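Local coordinates for nucleoporin NUP82 (Saccharomyces cerevisiae, PDB 3PBP), which serves as a structural constituent of the nuclear pore complex, its N-terminal domain, the part described here, interacting with NUP116, at residues G32-F37 with W45-T50; I26-N31 with N425-N430. The protein carries 1 engineered substitution. All blocks are in the same frame, centred on the assembly; numbering follows the deposited sequence.

Overall arrangement
From the N terminus, strand 24-29 opens the first blade of the beta-propeller, and residues 30-33 turn the chain into strand 34-39. Contact 1 closes a short loop of seven residues, pairing strand 34-39 with strand 42-47 as the hairpin at the middle of this blade. Contact 2 closes a far longer one: its partner, strand 425-431, arrives after all the other blades, so the hairpin lies wholly within the span of contact 2. The two contacts sit about 9 Å apart between centres. Val36 N to Phe27 O joins them within the first sheet, and Asn430 N to Gly32 O ties its turn to the last blade.

Contact 1 of 2, residues G32-F37 with W45-T50; sequences GTRIVF and WYNVLT
Ile35 and Tyr46 form the hydrogen-bonded pair at the heart of an antiparallel beta hairpin, strands 34-39 and 42-47, the two middle strands of the first propeller blade. Here the join is tight, held by two backbone bonds among mostly buried strand residues. Ile35 N points almost straight at Tyr46 O (2.9 Å, 179°), and Tyr46 N returns the bond to Ile35 O at 2.9 Å. A CA-H...O contact from Trp45 CA to Ile35 O, 3.2 Å, accompanies them. On the sheet face opposite these two side chains lie Val36, Trp45, Arg34 and Asn47. The Trp45 indole leads away from strand 34-37 to meet Trp95 edge-to-face, while the Arg34 guanidinium makes a cation-pi contact with the same Trp95. Arg34 CG lies 3.5 Å from Asn47 ND2, and ND2 also sits at the guanidinium edge, the amide turned 76° from the guanidinium plane. On the other face, Ile35 CD1 reaches Val48 CG2 at 4.2 Å, and Ile35 also touches Ile429 of the last blade.

Past Asn47 the strand pairing gives way to a looser, solvent-facing turn. One bent backbone bond lies beyond the ladder, Val48 N to Thr33 O at 3.0 Å, with Val48 N poised over one face of the Tyr46 ring near its rim. Exposed Leu49 crosses Thr33 at about a right angle, its CD1 3.3 Å from Thr33 OG1. The turn is secured from within by Asn47: with CG anti to the backbone N (chi1 -177°), the amide swings over the following residues as an Asx turn, and OD1 takes two donors, Leu49 N in its carbonyl plane at 2.8 Å and Thr50 N from above that plane.

Contact 2 of 2, residues I26-N31 with N425-N430; sequences IFSSQN and NLAYIN
The seam between the first and last blades of the propeller runs here, where Ile26 and Ser28 of strand 24-29 face Asn425 and Tyr428 of strand 425-431. The strand segments run roughly parallel, their axes 34° apart and 5.8 Å at closest approach, but no beta ladder joins them; side chains bridge the gap. Ser28 OG donates to Tyr428 O (2.6 Å), in the carbonyl plane and on a lone pair. Its chi1 of 66° sets OG between the backbone N and the carbonyl carbon, aimed across the seam. At one end, Ile26 N lies 3.3 Å from Asn425 OD1, a doubtful bond as modelled: OD1 also lies 2.7 Å from Ile26 O, another acceptor, and the amide may be turned over. An alanine here would probably leave this end of the seam without its polar link and open a gap beside Ile26 CG2. Ile26 CG2 also packs on Ala427 CB (4.2 Å) and Ile26 CD1 on Ile429 CD1 (4.4 Å). At the other end, Asn31 O meets the edge of the Tyr428 ring at CE2 (3.5 Å), while Asn430 ND2 gives Tyr428 OH a weak bond. Such a mixed seam, without a shared ladder, fits the junction where first and last blades close a beta-propeller.

Contact 1 of 2, residues G32-F37 with W45-T50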
loop_
_atom_site.group_PDB
_atom_site.type_symbol
_atom_site.label_atom_id
_atom_site.label_comp_id
_atom_site.label_asym_id
_atom_site.label_seq_id
_atom_site.Cartn_x
_atom_site.Cartn_y
_atom_site.Cartn_z
ATOM N N GLY A 32 -1.922 -19.177 19.107
ATOM C CA GLY A 32 -2.006 -18.717 20.488
ATOM C C GLY A 32 -1.307 -19.628 21.480
ATOM O O GLY A 32 -1.577 -19.611 22.686
ATOM N N THR A 33 -0.378 -20.414 20.959
ATOM C CA THR A 33 0.354 -21.381 21.746
ATOM C C THR A 33 1.634 -20.820 22.359
ATOM O O THR A 33 2.013 -21.219 23.443
ATOM C CB THR A 33 0.621 -22.641 20.855
ATOM O OG1 THR A 33 0.143 -23.806 21.532
ATOM C CG2 THR A 33 2.103 -22.809 20.498
ATOM N N ARG A 34 2.293 -19.883 21.684
ATOM C CA ARG A 34 3.536 -19.301 22.214
ATOM C C ARG A 34 3.311 -17.833 22.534
ATOM O O ARG A 34 2.753 -17.108 21.720
ATOM C CB ARG A 34 4.672 -19.357 21.192
ATOM C CG ARG A 34 4.949 -20.684 20.515
ATOM C CD ARG A 34 5.492 -20.353 19.141
ATOM N NE ARG A 34 6.885 -20.722 18.938
ATOM C CZ ARG A 34 7.654 -20.188 17.995
ATOM N NH1 ARG A 34 7.172 -19.254 17.190
ATOM N NH2 ARG A 34 8.894 -20.622 17.829
ATOM N N ILE A 35 3.781 -17.389 23.694
ATOM C CA ILE A 35 3.614 -16.001 24.116
ATOM C C ILE A 35 4.933 -15.233 24.191
ATOM O O ILE A 35 5.931 -15.767 24.675
ATOM C CB ILE A 35 2.954 -15.941 25.511
ATOM C CG1 ILE A 35 1.549 -16.531 25.442
ATOM C CG2 ILE A 35 2.913 -14.502 26.016
ATOM C CD1 ILE A 35 0.950 -16.765 26.810
ATOM N N VAL A 36 4.929 -13.997 23.697
ATOM C CA VAL A 36 6.103 -13.131 23.772
ATOM C C VAL A 36 5.642 -11.891 24.532
ATOM O O VAL A 36 4.605 -11.302 24.216
ATOM C CB VAL A 36 6.666 -12.727 22.373
ATOM C CG1 VAL A 36 7.832 -11.750 22.529
ATOM C CG2 VAL A 36 7.181 -13.954 21.649
ATOM N N PHE A 37 6.428 -11.499 25.526
ATOM C CA PHE A 37 6.100 -10.376 26.395
ATOM C C PHE A 37 7.283 -9.429 26.540
ATOM O O PHE A 37 8.360 -9.850 26.955
ATOM C CB PHE A 37 5.716 -10.957 27.759
ATOM C CG PHE A 37 5.177 -9.956 28.734
ATOM C CD1 PHE A 37 3.935 -9.368 28.540
ATOM C CD2 PHE A 37 5.888 -9.645 29.887
ATOM C CE1 PHE A 37 3.409 -8.490 29.486
ATOM C CE2 PHE A 37 5.370 -8.773 30.833
ATOM C CZ PHE A 37 4.125 -8.195 30.631
ATOM N N TRP A 45 9.627 -15.026 26.685
ATOM C CA TRP A 45 8.949 -15.911 25.753
ATOM C C TRP A 45 8.618 -17.208 26.459
ATOM O O TRP A 45 9.431 -17.739 27.201
ATOM C CB TRP A 45 9.823 -16.153 24.516
ATOM C CG TRP A 45 11.123 -16.881 24.759
ATOM C CD1 TRP A 45 11.354 -18.217 24.609
ATOM C CD2 TRP A 45 12.377 -16.300 25.126
ATOM N NE1 TRP A 45 12.672 -18.503 24.847
ATOM C CE2 TRP A 45 13.326 -17.346 25.168
ATOM C CE3 TRP A 45 12.796 -14.994 25.418
ATOM C CZ2 TRP A 45 14.669 -17.128 25.496
ATOM C CZ3 TRP A 45 14.140 -14.779 25.746
ATOM C CH2 TRP A 45 15.056 -15.838 25.779
ATOM N N TYR A 46 7.419 -17.719 26.233
ATOM C CA TYR A 46 7.019 -18.945 26.892
ATOM C C TYR A 46 6.125 -19.760 25.986
ATOM O O TYR A 46 5.143 -19.243 25.450
ATOM C CB TYR A 46 6.289 -18.582 28.183
ATOM C CG TYR A 46 5.566 -19.692 28.898
ATOM C CD1 TYR A 46 6.257 -20.662 29.625
ATOM C CD2 TYR A 46 4.181 -19.728 28.909
ATOM C CE1 TYR A 46 5.574 -21.640 30.359
ATOM C CE2 TYR A 46 3.488 -20.691 29.629
ATOM C CZ TYR A 46 4.184 -21.643 30.354
ATOM O OH TYR A 46 3.468 -22.584 31.063
ATOM N N ASN A 47 6.481 -21.026 25.789
ATOM C CA ASN A 47 5.666 -21.901 24.969
ATOM C C ASN A 47 4.731 -22.674 25.892
ATOM O O ASN A 47 5.147 -23.557 26.636
ATOM C CB ASN A 47 6.517 -22.874 24.159
ATOM C CG ASN A 47 5.679 -23.744 23.256
ATOM O OD1 ASN A 47 4.779 -24.438 23.714
ATOM N ND2 ASN A 47 5.959 -23.699 21.966
ATOM N N VAL A 48 3.461 -22.305 25.832
ATOM C CA VAL A 48 2.410 -22.904 26.628
ATOM C C VAL A 48 2.368 -24.443 26.672
ATOM O O VAL A 48 1.957 -25.013 27.686
ATOM C CB VAL A 48 1.051 -22.337 26.145
ATOM C CG1 VAL A 48 -0.092 -23.219 26.575
ATOM C CG2 VAL A 48 0.874 -20.929 26.699
ATOM N N LEU A 49 2.797 -25.118 25.607
ATOM C CA LEU A 49 2.744 -26.579 25.580
ATOM C C LEU A 49 4.087 -27.259 25.806
ATOM O O LEU A 49 4.147 -28.458 26.112
ATOM C CB LEU A 49 2.220 -27.060 24.232
ATOM C CG LEU A 49 0.970 -26.427 23.646
ATOM C CD1 LEU A 49 0.754 -26.967 22.239
ATOM C CD2 LEU A 49 -0.227 -26.698 24.557
ATOM N N THR A 50 5.155 -26.486 25.673
ATOM C CA THR A 50 6.516 -27.007 25.760
ATOM C C THR A 50 7.385 -26.700 26.977
ATOM O O THR A 50 8.198 -27.539 27.386
ATOM C CB THR A 50 7.287 -26.551 24.512
ATOM O OG1 THR A 50 6.976 -27.436 23.436
ATOM C CG2 THR A 50 8.811 -26.479 24.771
#

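Contact 2 of 2, residues I26-N31 with N425-N430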
loop_
_atom_site.group_PDB
_atom_site.type_symbol
_atom_site.label_atom_id
_atom_site.label_comp_id
_atom_site.label_asym_id
_atom_site.label_seq_id
_atom_site.Cartn_x
_atom_site.Cartn_y
_atom_site.Cartn_z
ATOM N N ILE A 26 2.807 -7.439 23.896
ATOM C CA ILE A 26 2.536 -8.859 24.010
ATOM C C ILE A 26 2.137 -9.386 22.633
ATOM O O ILE A 26 1.398 -8.731 21.897
ATOM C CB ILE A 26 1.407 -9.121 25.033
ATOM C CG1 ILE A 26 1.182 -10.625 25.179
ATOM C CG2 ILE A 26 0.127 -8.389 24.602
ATOM C CD1 ILE A 26 0.118 -10.975 26.181
ATOM N N PHE A 27 2.651 -10.556 22.278
ATOM C CA PHE A 27 2.352 -11.178 20.985
ATOM C C PHE A 27 2.202 -12.672 21.219
ATOM O O PHE A 27 2.693 -13.206 22.226
ATOM C CB PHE A 27 3.502 -10.970 20.007
ATOM C CG PHE A 27 3.989 -9.562 19.940
ATOM C CD1 PHE A 27 3.314 -8.611 19.161
ATOM C CD2 PHE A 27 5.119 -9.171 20.672
ATOM C CE1 PHE A 27 3.756 -7.291 19.107
ATOM C CE2 PHE A 27 5.572 -7.852 20.626
ATOM C CZ PHE A 27 4.887 -6.904 19.839
ATOM N N SER A 28 1.519 -13.347 20.304
ATOM C CA SER A 28 1.349 -14.782 20.417
ATOM C C SER A 28 1.755 -15.350 19.079
ATOM O O SER A 28 1.944 -14.617 18.119
ATOM C CB SER A 28 -0.088 -15.167 20.771
ATOM O OG SER A 28 -0.975 -14.838 19.727
ATOM N N SER A 29 1.886 -16.665 19.023
ATOM C CA SER A 29 2.343 -17.340 17.818
ATOM C C SER A 29 1.799 -18.770 17.806
ATOM O O SER A 29 1.351 -19.278 18.841
ATOM C CB SER A 29 3.875 -17.382 17.856
ATOM O OG SER A 29 4.416 -17.136 16.585
ATOM N N GLN A 30 1.861 -19.420 16.649
ATOM C CA GLN A 30 1.400 -20.799 16.511
ATOM C C GLN A 30 0.058 -21.084 17.197
ATOM O O GLN A 30 -0.027 -21.838 18.170
ATOM C CB GLN A 30 2.477 -21.751 17.036
ATOM C CG GLN A 30 3.835 -21.534 16.387
ATOM C CD GLN A 30 4.885 -22.549 16.831
ATOM O OE1 GLN A 30 4.678 -23.320 17.778
ATOM N NE2 GLN A 30 6.024 -22.543 16.156
ATOM N N ASN A 31 -0.993 -20.463 16.676
ATOM C CA ASN A 31 -2.341 -20.637 17.199
ATOM C C ASN A 31 -2.508 -20.305 18.687
ATOM O O ASN A 31 -3.164 -21.043 19.420
ATOM C CB ASN A 31 -2.810 -22.064 16.919
ATOM C CG ASN A 31 -4.307 -22.215 17.054
ATOM O OD1 ASN A 31 -5.084 -21.395 16.544
ATOM N ND2 ASN A 31 -4.726 -23.271 17.733
ATOM N N ASN A 425 -2.682 -3.355 23.176
ATOM C CA ASN A 425 -1.943 -4.297 22.368
ATOM C C ASN A 425 -2.779 -5.580 22.474
ATOM O O ASN A 425 -3.086 -6.031 23.576
ATOM C CB ASN A 425 -0.554 -4.456 23.002
ATOM C CG ASN A 425 0.485 -4.955 22.035
ATOM O OD1 ASN A 425 0.629 -6.157 21.825
ATOM N ND2 ASN A 425 1.224 -4.030 21.434
ATOM N N LEU A 426 -3.184 -6.150 21.343
ATOM C CA LEU A 426 -3.983 -7.374 21.371
ATOM C C LEU A 426 -3.179 -8.628 21.063
ATOM O O LEU A 426 -2.122 -8.568 20.442
ATOM C CB LEU A 426 -5.137 -7.291 20.376
ATOM C CG LEU A 426 -6.392 -6.543 20.792
ATOM C CD1 LEU A 426 -6.034 -5.139 21.233
ATOM C CD2 LEU A 426 -7.356 -6.521 19.620
ATOM N N ALA A 427 -3.702 -9.767 21.495
ATOM C CA ALA A 427 -3.061 -11.045 21.253
ATOM C C ALA A 427 -4.031 -12.190 21.523
ATOM O O ALA A 427 -4.751 -12.192 22.511
ATOM C CB ALA A 427 -1.829 -11.177 22.128
ATOM N N TYR A 428 -4.047 -13.159 20.621
ATOM C CA TYR A 428 -4.903 -14.336 20.748
ATOM C C TYR A 428 -4.130 -15.404 21.516
ATOM O O TYR A 428 -3.013 -15.752 21.150
ATOM C CB TYR A 428 -5.277 -14.856 19.357
ATOM C CG TYR A 428 -5.884 -16.241 19.316
ATOM C CD1 TYR A 428 -7.263 -16.434 19.415
ATOM C CD2 TYR A 428 -5.079 -17.358 19.123
ATOM C CE1 TYR A 428 -7.822 -17.713 19.309
ATOM C CE2 TYR A 428 -5.618 -18.631 19.022
ATOM C CZ TYR A 428 -6.987 -18.810 19.111
ATOM O OH TYR A 428 -7.503 -20.088 18.990
ATOM N N ILE A 429 -4.721 -15.917 22.587
ATOM C CA ILE A 429 -4.068 -16.942 23.382
ATOM C C ILE A 429 -4.965 -18.161 23.557
ATOM O O ILE A 429 -6.053 -18.069 24.123
ATOM C CB ILE A 429 -3.688 -16.405 24.759
ATOM C CG1 ILE A 429 -2.687 -15.269 24.593
ATOM C CG2 ILE A 429 -3.110 -17.518 25.613
ATOM C CD1 ILE A 429 -2.359 -14.564 25.877
ATOM N N ASN A 430 -4.502 -19.302 23.060
ATOM C CA ASN A 430 -5.260 -20.530 23.160
ATOM C C ASN A 430 -4.807 -21.239 24.421
ATOM O O ASN A 430 -3.715 -21.797 24.467
ATOM C CB ASN A 430 -4.999 -21.405 21.940
ATOM C CG ASN A 430 -6.123 -22.381 21.682
ATOM O OD1 ASN A 430 -6.522 -23.133 22.573
ATOM N ND2 ASN A 430 -6.654 -22.370 20.458
#